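Local coordinates for protein lipase (Streptomyces rimosus, PDB 5MAL) that hydrolyses triacylglycerols and other lipid and aryl esters, and the thioester of palmitoyl-CoA, as a secreted serine esterase of the GDSL (SGNH hydrolase) family, at residues V68-I79 with R130-Y141; P117-D128 with V173-F183. One frame throughout, in Å; residues are numbered along the deposited sequence. Where two conformers were deposited one is given.

In the fold
Contact 1 joins two neighbouring strands of the five-stranded parallel sheet, and contact 2 joins two helices packed on one face of it; their centres lie about 11 Å apart. They meet where the side chains of Val-136 and Val-138 rise from the sheet: Val-138 CG1 is 3.4 Å from Tyr-124 OH and also packs on Thr-174, while Val-136 CB lies 3.4 Å from Phe-183 CD1. Strand 135-139 follows helix 98-130 and precedes helix 159-180 in the chain, so one strand links both layers. The C-terminal ends of the two segments of contact 1 approach the catalytic centre, the side chain of Tyr-141 being about 7 Å from those of Ser-10 and His-216; contact 2 lies away from it.

Contact 1 (V68-I79 with R130-Y141); sequences VNSGTDLVSITI and RAPAAQVVVLGY
Val-75 is gripped by both of its backbone polar atoms: its N donates to Gln-135 O at 2.9 Å, and its O receives Val-137 N in a nearly straight bond of 2.7 Å, 173° at the hydrogen. Asp-73 O to Gln-135 N opens this parallel series and Ile-77, bonded to Val-137 O and Leu-139 N, continues it. The side chains alternate. Val-75 and Ile-77 share with Val-136 and Val-138 a face covered by helix 98-130, where Val-123 meets Ile-77, Ile-127 meets Val-136 and Tyr-124 meets Val-138; the side chains of Ile-77 and Val-138 run side by side, pointing the same way, with their CG2 atoms 3.8 Å apart. Leu-74 and Ser-76 share the other face with Gln-135 and Val-137.

Leu-74 can be followed outward. Its CB stands 4.1 Å from Gln-135 O. With CG anti to the backbone N (chi1 177°), the chain swings back over the neighbouring strand, and CD1 settles 3.4 Å from that same oxygen and 3.9 Å from Val-137 CG2. Trp-38 of helix 34-40 and Tyr-4 of strand 3-8 also touch this leucine.

Before the strands Val-68 CG1 packs on Ala-131 CB, and waters help to join the segments. One bridges Ser-70 O, Thr-72 O and Ala-133 N between two type I turns; another accepts from Ile-79 N and donates to Leu-139 O where the strands part. Tyr-141 then reaches across, its OH 3.2 Å from Ile-79 C and hydrogen-bonded to Asp-9 and Gly-81. Thr-78 OG1 bonds to Asp-9 and Ser-12.

Two parallel strands joined through a long helical connection make a beta-alpha-beta crossover, the building unit of the three-layer alpha/beta/alpha SGNH hydrolase fold, whose nucleophile Ser-10 lies close to the C-terminal ends of these strands.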
loop_
_atom_site.group_PDB
_atom_site.type_symbol
_atom_site.label_atom_id
_atom_site.label_comp_id
_atom_site.label_asym_id
_atom_site.label_seq_id
_atom_site.Cartn_x
_atom_site.Cartn_y
_atom_site.Cartn_z
ATOM N N VAL A 68 2.146 -12.600 -14.218
ATOM C CA VAL A 68 1.172 -13.372 -13.462
ATOM C C VAL A 68 0.587 -14.430 -14.380
ATOM O O VAL A 68 -0.039 -14.102 -15.376
ATOM C CB VAL A 68 0.048 -12.489 -12.909
ATOM C CG1 VAL A 68 -0.984 -13.330 -12.192
ATOM C CG2 VAL A 68 0.639 -11.433 -11.982
ATOM N N ASN A 69 0.796 -15.696 -14.057
ATOM C CA ASN A 69 0.330 -16.762 -14.933
ATOM C C ASN A 69 0.137 -18.049 -14.142
ATOM O O ASN A 69 0.189 -18.039 -12.909
ATOM C CB ASN A 69 1.310 -16.955 -16.095
ATOM C CG ASN A 69 2.722 -17.207 -15.626
ATOM O OD1 ASN A 69 2.960 -18.039 -14.750
ATOM N ND2 ASN A 69 3.667 -16.469 -16.186
ATOM N N SER A 70 -0.105 -19.160 -14.833
ATOM C CA SER A 70 -0.448 -20.382 -14.118
ATOM C C SER A 70 0.692 -20.855 -13.216
ATOM O O SER A 70 0.463 -21.552 -12.231
ATOM C CB SER A 70 -0.854 -21.489 -15.095
ATOM O OG SER A 70 0.101 -21.626 -16.123
ATOM N N GLY A 71 1.911 -20.438 -13.527
ATOM C CA GLY A 71 3.059 -20.820 -12.723
ATOM C C GLY A 71 3.224 -20.041 -11.430
ATOM O O GLY A 71 4.012 -20.418 -10.569
ATOM N N THR A 72 2.473 -18.959 -11.276
ATOM C CA THR A 72 2.641 -18.103 -10.107
ATOM C C THR A 72 2.177 -18.808 -8.839
ATOM O O THR A 72 1.084 -19.389 -8.813
ATOM C CB THR A 72 1.874 -16.797 -10.281
ATOM O OG1 THR A 72 2.256 -16.202 -11.530
ATOM C CG2 THR A 72 2.182 -15.821 -9.136
ATOM N N ASP A 73 3.013 -18.754 -7.802
ATOM C CA ASP A 73 2.718 -19.380 -6.505
ATOM C C ASP A 73 2.193 -18.387 -5.489
ATOM O O ASP A 73 1.410 -18.734 -4.598
ATOM C CB ASP A 73 3.976 -20.035 -5.931
ATOM C CG ASP A 73 4.497 -21.146 -6.814
ATOM O OD1 ASP A 73 3.954 -22.263 -6.740
ATOM O OD2 ASP A 73 5.429 -20.886 -7.600
ATOM N N LEU A 74 2.702 -17.166 -5.580
ATOM C CA LEU A 74 2.367 -16.133 -4.610
ATOM C C LEU A 74 2.162 -14.808 -5.316
ATOM O O LEU A 74 2.949 -14.430 -6.179
ATOM C CB LEU A 74 3.470 -16.017 -3.557
ATOM C CG LEU A 74 3.346 -14.941 -2.474
ATOM C CD1 LEU A 74 2.115 -15.171 -1.589
ATOM C CD2 LEU A 74 4.608 -14.867 -1.620
ATOM N N VAL A 75 1.078 -14.123 -4.975
ATOM C CA VAL A 75 0.866 -12.774 -5.453
ATOM C C VAL A 75 0.624 -11.878 -4.246
ATOM O O VAL A 75 -0.176 -12.210 -3.372
ATOM C CB VAL A 75 -0.338 -12.672 -6.414
ATOM C CG1 VAL A 75 -0.582 -11.224 -6.813
ATOM C CG2 VAL A 75 -0.119 -13.539 -7.638
ATOM N N SER A 76 1.328 -10.758 -4.183
ATOM C CA SER A 76 1.012 -9.757 -3.172
ATOM C C SER A 76 0.589 -8.470 -3.855
ATOM O O SER A 76 0.996 -8.187 -4.981
ATOM C CB SER A 76 2.198 -9.491 -2.240
ATOM O OG SER A 76 3.329 -9.044 -2.961
ATOM N N ILE A 77 -0.206 -7.662 -3.167
ATOM C CA ILE A 77 -0.589 -6.392 -3.756
ATOM C C ILE A 77 -1.069 -5.403 -2.709
ATOM O O ILE A 77 -1.715 -5.787 -1.738
ATOM C CB ILE A 77 -1.686 -6.599 -4.827
ATOM C CG1 ILE A 77 -1.956 -5.294 -5.586
ATOM C CG2 ILE A 77 -2.959 -7.192 -4.196
ATOM C CD1 ILE A 77 -2.781 -5.495 -6.855
ATOM N N THR A 78 -0.669 -4.147 -2.882
ATOM C CA THR A 78 -1.360 -3.010 -2.288
ATOM C C THR A 78 -1.792 -2.171 -3.479
ATOM O O THR A 78 -0.982 -1.839 -4.319
ATOM C CB THR A 78 -0.480 -2.164 -1.319
ATOM O OG1 THR A 78 0.662 -1.671 -2.018
ATOM C CG2 THR A 78 -0.012 -2.984 -0.128
ATOM N N ILE A 79 -3.083 -1.893 -3.608
ATOM C CA ILE A 79 -3.532 -1.021 -4.691
ATOM C C ILE A 79 -4.864 -0.428 -4.312
ATOM O O ILE A 79 -5.629 -1.033 -3.561
ATOM C CB ILE A 79 -3.667 -1.763 -6.043
ATOM C CG1 ILE A 79 -3.667 -0.768 -7.212
ATOM C CG2 ILE A 79 -4.915 -2.627 -6.069
ATOM C CD1 ILE A 79 -2.333 -0.062 -7.435
ATOM N N ARG A 130 -5.640 -15.588 -14.194
ATOM C CA ARG A 130 -4.280 -15.904 -14.617
ATOM C C ARG A 130 -3.522 -16.821 -13.681
ATOM O O ARG A 130 -2.709 -17.638 -14.119
ATOM C CB ARG A 130 -3.489 -14.609 -14.799
ATOM C CG ARG A 130 -4.155 -13.654 -15.774
ATOM C CD ARG A 130 -3.156 -12.721 -16.395
ATOM N NE ARG A 130 -3.796 -11.501 -16.878
ATOM C CZ ARG A 130 -3.155 -10.527 -17.508
ATOM N NH1 ARG A 130 -1.849 -10.626 -17.742
ATOM N NH2 ARG A 130 -3.821 -9.454 -17.908
ATOM N N ALA A 131 -3.778 -16.679 -12.390
ATOM C CA ALA A 131 -2.989 -17.382 -11.395
ATOM C C ALA A 131 -3.886 -18.110 -10.404
ATOM O O ALA A 131 -3.916 -17.770 -9.226
ATOM C CB ALA A 131 -2.079 -16.400 -10.684
ATOM N N PRO A 132 -4.617 -19.132 -10.880
ATOM C CA PRO A 132 -5.628 -19.798 -10.045
ATOM C C PRO A 132 -5.042 -20.573 -8.869
ATOM O O PRO A 132 -5.732 -20.779 -7.876
ATOM C CB PRO A 132 -6.316 -20.748 -11.035
ATOM C CG PRO A 132 -5.249 -21.051 -12.044
ATOM C CD PRO A 132 -4.477 -19.776 -12.199
ATOM N N ALA A 133 -3.785 -20.993 -8.963
ATOM C CA ALA A 133 -3.189 -21.757 -7.872
ATOM C C ALA A 133 -2.448 -20.849 -6.905
ATOM O O ALA A 133 -2.036 -21.276 -5.822
ATOM C CB ALA A 133 -2.251 -22.827 -8.420
ATOM N N ALA A 134 -2.269 -19.592 -7.295
ATOM C CA ALA A 134 -1.451 -18.695 -6.495
ATOM C C ALA A 134 -2.133 -18.402 -5.176
ATOM O O ALA A 134 -3.354 -18.208 -5.110
ATOM C CB ALA A 134 -1.158 -17.379 -7.255
ATOM N N GLN A 135 -1.350 -18.422 -4.114
ATOM C CA GLN A 135 -1.803 -17.859 -2.848
ATOM C C GLN A 135 -1.704 -16.354 -3.011
ATOM O O GLN A 135 -0.665 -15.835 -3.430
ATOM C CB GLN A 135 -0.969 -18.332 -1.649
ATOM C CG GLN A 135 -1.139 -19.803 -1.235
ATOM C CD GLN A 135 -2.494 -20.139 -0.591
ATOM O OE1 GLN A 135 -3.561 -19.960 -1.193
ATOM N NE2 GLN A 135 -2.445 -20.658 0.631
ATOM N N VAL A 136 -2.784 -15.647 -2.711
ATOM C CA VAL A 136 -2.822 -14.218 -2.961
ATOM C C VAL A 136 -2.967 -13.465 -1.660
ATOM O O VAL A 136 -3.854 -13.755 -0.860
ATOM C CB VAL A 136 -3.965 -13.859 -3.921
ATOM C CG1 VAL A 136 -3.971 -12.390 -4.227
ATOM C CG2 VAL A 136 -3.810 -14.635 -5.220
ATOM N N VAL A 137 -2.066 -12.517 -1.433
ATOM C CA VAL A 137 -2.121 -11.728 -0.218
ATOM C C VAL A 137 -2.340 -10.273 -0.581
ATOM O O VAL A 137 -1.472 -9.632 -1.191
ATOM C CB VAL A 137 -0.834 -11.837 0.608
ATOM C CG1 VAL A 137 -1.043 -11.172 1.974
ATOM C CG2 VAL A 137 -0.411 -13.283 0.760
ATOM N N VAL A 138 -3.497 -9.752 -0.211
ATOM C CA VAL A 138 -3.748 -8.324 -0.361
ATOM C C VAL A 138 -3.372 -7.652 0.946
ATOM O O VAL A 138 -3.831 -8.054 2.011
ATOM C CB VAL A 138 -5.206 -8.025 -0.689
ATOM C CG1 VAL A 138 -5.378 -6.521 -0.867
ATOM C CG2 VAL A 138 -5.626 -8.771 -1.939
ATOM N N LEU A 139 -2.504 -6.658 0.881
ATOM C CA LEU A 139 -2.108 -5.974 2.087
ATOM C C LEU A 139 -2.793 -4.622 2.111
ATOM O O LEU A 139 -2.974 -3.988 1.069
ATOM C CB LEU A 139 -0.600 -5.831 2.156
ATOM C CG LEU A 139 0.151 -7.144 2.401
ATOM C CD1 LEU A 139 0.499 -7.878 1.112
ATOM C CD2 LEU A 139 1.408 -6.857 3.198
ATOM N N GLY A 140 -3.210 -4.199 3.291
ATOM C CA GLY A 140 -3.875 -2.918 3.423
ATOM C C GLY A 140 -2.894 -1.762 3.563
ATOM O O GLY A 140 -1.692 -1.901 3.304
ATOM N N TYR A 141 -3.425 -0.611 3.954
ATOM C CA TYR A 141 -2.618 0.565 4.233
ATOM C C TYR A 141 -2.680 0.824 5.721
ATOM O O TYR A 141 -3.639 0.440 6.381
ATOM C CB TYR A 141 -3.125 1.783 3.458
ATOM C CG TYR A 141 -3.111 1.612 1.965
ATOM C CD1 TYR A 141 -1.999 1.959 1.221
ATOM C CD2 TYR A 141 -4.219 1.090 1.298
ATOM C CE1 TYR A 141 -1.979 1.798 -0.161
ATOM C CE2 TYR A 141 -4.215 0.926 -0.077
ATOM C CZ TYR A 141 -3.102 1.286 -0.805
ATOM O OH TYR A 141 -3.074 1.132 -2.170
HETATM O O HOH W 1 -0.038 -12.596 -17.439
HETATM O O HOH W 2 -1.127 -20.056 -10.223
HETATM O O HOH W 3 -4.521 -2.995 -1.067
#

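Contact 2 (P117-D128 with V173-F183); sequences PAQLDQVYDAID and VTAKRAADHGF
His-181 is held at both ring nitrogens by carboxylates of the facing helix: NE2 donates to Asp-121 OD1 at 2.7 Å and ND1 to Asp-128 OD2 at 2.6 Å, both acceptors lying near the ring plane. Asp-125 OD1 comes to the same rim, 3.0 Å from CE1. Over the imidazole face stands Tyr-124 CB, 3.4 Å from the ring centroid and only 8° off its normal, so the histidine is pinned by bonds at its edge and by a CH-pi contact on its face.

Asp-121 OD1 is shared. The imidazole meets it from above the carboxylate plane, whereas Arg-177 NH1 takes its syn lone pair in a 3.0 Å salt bridge, the two flat groups almost perpendicular. Arg-177, bent at chi2 and chi3, sits as a knob among Pro-117, Leu-120, Asp-121 and Tyr-124, and its NH1 also bridges to Asp-180.

The aromatic cluster continues outward: the same Tyr-124 presents its ring edge to the face of His-181, and Phe-183 sends its own edge to the face of Tyr-124 in an offset T-shape, centroids 5.3 Å apart. A Schellman motif with Gly-182 as C-prime residue ends helix 159-180 and brings Phe-183 round to this cluster, against Ile-127 CG2.

With both imidazole nitrogens donating and three aspartates at its edge, His-181 is probably protonated; it and Arg-177 would balance much of the surrounding negative charge. The Asp-121 to Arg-177 salt bridge and the two histidine hydrogen bonds join helix 98-130 to the C-terminal end of helix 159-180, well away from the active site.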
loop_
_atom_site.group_PDB
_atom_site.type_symbol
_atom_site.label_atom_id
_atom_site.label_comp_id
_atom_site.label_asym_id
_atom_site.label_seq_id
_atom_site.Cartn_x
_atom_site.Cartn_y
_atom_site.Cartn_z
ATOM N N PRO A 117 -14.370 -0.388 -4.989
ATOM C CA PRO A 117 -14.595 -1.841 -4.933
ATOM C C PRO A 117 -14.616 -2.518 -6.302
ATOM O O PRO A 117 -14.022 -3.585 -6.449
ATOM C CB PRO A 117 -15.964 -1.961 -4.262
ATOM C CG PRO A 117 -16.070 -0.763 -3.430
ATOM C CD PRO A 117 -15.358 0.333 -4.166
ATOM N N ALA A 118 -15.253 -1.896 -7.295
ATOM C CA ALA A 118 -15.371 -2.525 -8.606
ATOM C C ALA A 118 -14.040 -2.536 -9.329
ATOM O O ALA A 118 -13.788 -3.411 -10.159
ATOM C CB ALA A 118 -16.416 -1.823 -9.458
ATOM N N GLN A 119 -13.194 -1.556 -9.027
ATOM C CA GLN A 119 -11.896 -1.488 -9.665
ATOM C C GLN A 119 -10.985 -2.528 -9.060
ATOM O O GLN A 119 -10.143 -3.089 -9.747
ATOM C CB GLN A 119 -11.293 -0.106 -9.516
ATOM C CG GLN A 119 -12.123 0.964 -10.169
ATOM C CD GLN A 119 -11.454 2.287 -10.056
ATOM O OE1 GLN A 119 -11.161 2.744 -8.948
ATOM N NE2 GLN A 119 -11.185 2.917 -11.191
ATOM N N LEU A 120 -11.154 -2.790 -7.769
ATOM C CA LEU A 120 -10.410 -3.884 -7.152
ATOM C C LEU A 120 -10.812 -5.206 -7.798
ATOM O O LEU A 120 -9.952 -6.039 -8.121
ATOM C CB LEU A 120 -10.643 -3.928 -5.645
ATOM C CG LEU A 120 -10.103 -2.730 -4.868
ATOM C CD1 LEU A 120 -10.467 -2.887 -3.407
ATOM C CD2 LEU A 120 -8.595 -2.628 -5.057
ATOM N N ASP A 121 -12.116 -5.391 -7.997
ATOM C CA ASP A 121 -12.607 -6.589 -8.664
ATOM C C ASP A 121 -11.950 -6.770 -10.024
ATOM O O ASP A 121 -11.616 -7.890 -10.405
ATOM C CB ASP A 121 -14.127 -6.545 -8.819
ATOM C CG ASP A 121 -14.849 -6.910 -7.552
ATOM O OD1 ASP A 121 -14.256 -7.616 -6.704
ATOM O OD2 ASP A 121 -16.022 -6.512 -7.408
ATOM N N GLN A 122 -11.765 -5.672 -10.753
ATOM C CA GLN A 122 -11.101 -5.725 -12.048
ATOM C C GLN A 122 -9.742 -6.384 -11.929
ATOM O O GLN A 122 -9.400 -7.286 -12.698
ATOM C CB GLN A 122 -10.949 -4.327 -12.639
ATOM C CG GLN A 122 -12.220 -3.779 -13.230
ATOM C CD GLN A 122 -11.989 -2.461 -13.920
ATOM O OE1 GLN A 122 -11.541 -1.489 -13.302
ATOM N NE2 GLN A 122 -12.261 -2.422 -15.217
ATOM N N VAL A 123 -8.969 -5.929 -10.948
ATOM C CA VAL A 123 -7.652 -6.490 -10.742
ATOM C C VAL A 123 -7.774 -7.913 -10.220
ATOM O O VAL A 123 -7.073 -8.814 -10.690
ATOM C CB VAL A 123 -6.828 -5.645 -9.755
ATOM C CG1 VAL A 123 -5.485 -6.321 -9.483
ATOM C CG2 VAL A 123 -6.623 -4.245 -10.305
ATOM N N TYR A 124 -8.649 -8.119 -9.243
ATOM C CA TYR A 124 -8.676 -9.414 -8.566
ATOM C C TYR A 124 -9.198 -10.491 -9.525
ATOM O O TYR A 124 -8.756 -11.638 -9.466
ATOM C CB TYR A 124 -9.530 -9.374 -7.301
ATOM C CG TYR A 124 -9.042 -8.441 -6.206
ATOM C CD1 TYR A 124 -7.827 -7.761 -6.305
ATOM C CD2 TYR A 124 -9.803 -8.259 -5.060
ATOM C CE1 TYR A 124 -7.409 -6.897 -5.281
ATOM C CE2 TYR A 124 -9.406 -7.420 -4.055
ATOM C CZ TYR A 124 -8.217 -6.748 -4.158
ATOM O OH TYR A 124 -7.882 -5.921 -3.122
ATOM N N ASP A 125 -10.130 -10.115 -10.401
ATOM C CA ASP A 125 -10.613 -11.029 -11.438
ATOM C C ASP A 125 -9.467 -11.475 -12.334
ATOM O O ASP A 125 -9.395 -12.637 -12.758
ATOM C CB ASP A 125 -11.680 -10.372 -12.316
ATOM C CG ASP A 125 -13.030 -10.307 -11.660
ATOM O OD1 ASP A 125 -13.265 -11.004 -10.651
ATOM O OD2 ASP A 125 -13.873 -9.553 -12.180
ATOM N N ALA A 126 -8.594 -10.532 -12.662
ATOM C CA ALA A 126 -7.457 -10.847 -13.510
ATOM C C ALA A 126 -6.557 -11.848 -12.792
ATOM O O ALA A 126 -6.123 -12.841 -13.370
ATOM C CB ALA A 126 -6.712 -9.601 -13.873
ATOM N N ILE A 127 -6.302 -11.604 -11.513
ATOM C CA ILE A 127 -5.501 -12.542 -10.731
ATOM C C ILE A 127 -6.182 -13.909 -10.642
ATOM O O ILE A 127 -5.528 -14.953 -10.778
ATOM C CB ILE A 127 -5.230 -11.986 -9.322
ATOM C CG1 ILE A 127 -4.293 -10.786 -9.425
ATOM C CG2 ILE A 127 -4.618 -13.055 -8.443
ATOM C CD1 ILE A 127 -4.284 -9.891 -8.197
ATOM N N ASP A 128 -7.493 -13.901 -10.413
ATOM C CA ASP A 128 -8.280 -15.137 -10.382
ATOM C C ASP A 128 -8.047 -15.991 -11.611
ATOM O O ASP A 128 -7.845 -17.203 -11.524
ATOM C CB ASP A 128 -9.775 -14.832 -10.300
ATOM C CG ASP A 128 -10.230 -14.433 -8.915
ATOM O OD1 ASP A 128 -9.582 -14.825 -7.925
ATOM O OD2 ASP A 128 -11.261 -13.732 -8.827
ATOM N N VAL A 173 -13.033 -1.871 2.813
ATOM C CA VAL A 173 -13.442 -2.184 1.447
ATOM C C VAL A 173 -12.563 -3.286 0.868
ATOM O O VAL A 173 -13.036 -4.239 0.248
ATOM C CB VAL A 173 -13.377 -0.946 0.543
ATOM C CG1 VAL A 173 -13.521 -1.338 -0.915
ATOM C CG2 VAL A 173 -14.473 0.045 0.929
ATOM N N THR A 174 -11.270 -3.168 1.117
ATOM C CA THR A 174 -10.308 -4.079 0.523
ATOM C C THR A 174 -10.326 -5.448 1.181
ATOM O O THR A 174 -10.196 -6.465 0.496
ATOM C CB THR A 174 -8.895 -3.481 0.597
ATOM O OG1 THR A 174 -8.907 -2.222 -0.070
ATOM C CG2 THR A 174 -7.911 -4.374 -0.114
ATOM N N ALA A 175 -10.488 -5.495 2.500
ATOM C CA ALA A 175 -10.546 -6.791 3.158
ATOM C C ALA A 175 -11.745 -7.575 2.636
ATOM O O ALA A 175 -11.638 -8.764 2.349
ATOM C CB ALA A 175 -10.619 -6.638 4.661
ATOM N N LYS A 176 -12.878 -6.908 2.482
ATOM C CA LYS A 176 -14.063 -7.611 1.973
ATOM C C LYS A 176 -13.941 -7.999 0.492
ATOM O O LYS A 176 -14.371 -9.091 0.127
ATOM C CB LYS A 176 -15.329 -6.790 2.232
ATOM C CG LYS A 176 -15.379 -6.282 3.662
ATOM C CD LYS A 176 -16.777 -5.876 4.138
ATOM C CE LYS A 176 -17.625 -5.267 3.037
ATOM N NZ LYS A 176 -18.747 -4.487 3.645
ATOM N N ARG A 177 -13.350 -7.145 -0.345
ATOM C CA ARG A 177 -13.096 -7.523 -1.740
ATOM C C ARG A 177 -12.133 -8.698 -1.821
ATOM O O ARG A 177 -12.353 -9.635 -2.583
ATOM C CB ARG A 177 -12.514 -6.361 -2.558
ATOM C CG ARG A 177 -13.477 -5.254 -2.996
ATOM C CD ARG A 177 -14.607 -5.750 -3.895
ATOM N NE ARG A 177 -15.681 -6.280 -3.073
ATOM C CZ ARG A 177 -16.309 -7.426 -3.300
ATOM N NH1 ARG A 177 -15.991 -8.178 -4.350
ATOM N NH2 ARG A 177 -17.263 -7.807 -2.467
ATOM N N ALA A 178 -11.051 -8.633 -1.040
ATOM C CA ALA A 178 -10.054 -9.696 -1.026
ATOM C C ALA A 178 -10.700 -11.022 -0.648
ATOM O O ALA A 178 -10.545 -12.029 -1.341
ATOM C CB ALA A 178 -8.938 -9.357 -0.065
ATOM N N ALA A 179 -11.442 -11.009 0.450
ATOM C CA ALA A 179 -12.119 -12.212 0.917
ATOM C C ALA A 179 -13.131 -12.695 -0.121
ATOM O O ALA A 179 -13.371 -13.903 -0.259
ATOM C CB ALA A 179 -12.798 -11.948 2.241
ATOM N N ASP A 180 -13.701 -11.756 -0.876
ATOM C CA ASP A 180 -14.700 -12.100 -1.885
ATOM C C ASP A 180 -14.103 -12.838 -3.077
ATOM O O ASP A 180 -14.828 -13.438 -3.868
ATOM C CB ASP A 180 -15.416 -10.858 -2.381
ATOM C CG ASP A 180 -16.869 -11.122 -2.666
ATOM O OD1 ASP A 180 -17.517 -11.778 -1.824
ATOM O OD2 ASP A 180 -17.343 -10.689 -3.730
ATOM N N HIS A 181 -12.779 -12.790 -3.204
ATOM C CA HIS A 181 -12.076 -13.577 -4.215
ATOM C C HIS A 181 -11.247 -14.694 -3.593
ATOM O O HIS A 181 -10.456 -15.349 -4.272
ATOM C CB HIS A 181 -11.173 -12.686 -5.055
ATOM C CG HIS A 181 -11.911 -11.688 -5.878
ATOM N ND1 HIS A 181 -11.985 -11.774 -7.251
ATOM C CD2 HIS A 181 -12.603 -10.574 -5.531
ATOM C CE1 HIS A 181 -12.692 -10.760 -7.713
ATOM N NE2 HIS A 181 -13.074 -10.013 -6.692
ATOM N N GLY A 182 -11.434 -14.913 -2.295
ATOM C CA GLY A 182 -10.716 -15.949 -1.588
ATOM C C GLY A 182 -9.262 -15.590 -1.368
ATOM O O GLY A 182 -8.429 -16.470 -1.135
ATOM N N PHE A 183 -8.954 -14.296 -1.443
ATOM C CA PHE A 183 -7.591 -13.837 -1.156
ATOM C C PHE A 183 -7.438 -13.563 0.322
ATOM O O PHE A 183 -8.412 -13.217 0.993
ATOM C CB PHE A 183 -7.240 -12.563 -1.914
ATOM C CG PHE A 183 -7.394 -12.655 -3.412
ATOM C CD1 PHE A 183 -7.395 -13.877 -4.065
ATOM C CD2 PHE A 183 -7.488 -11.496 -4.163
ATOM C CE1 PHE A 183 -7.519 -13.934 -5.449
ATOM C CE2 PHE A 183 -7.621 -11.543 -5.533
ATOM C CZ PHE A 183 -7.630 -12.773 -6.183
#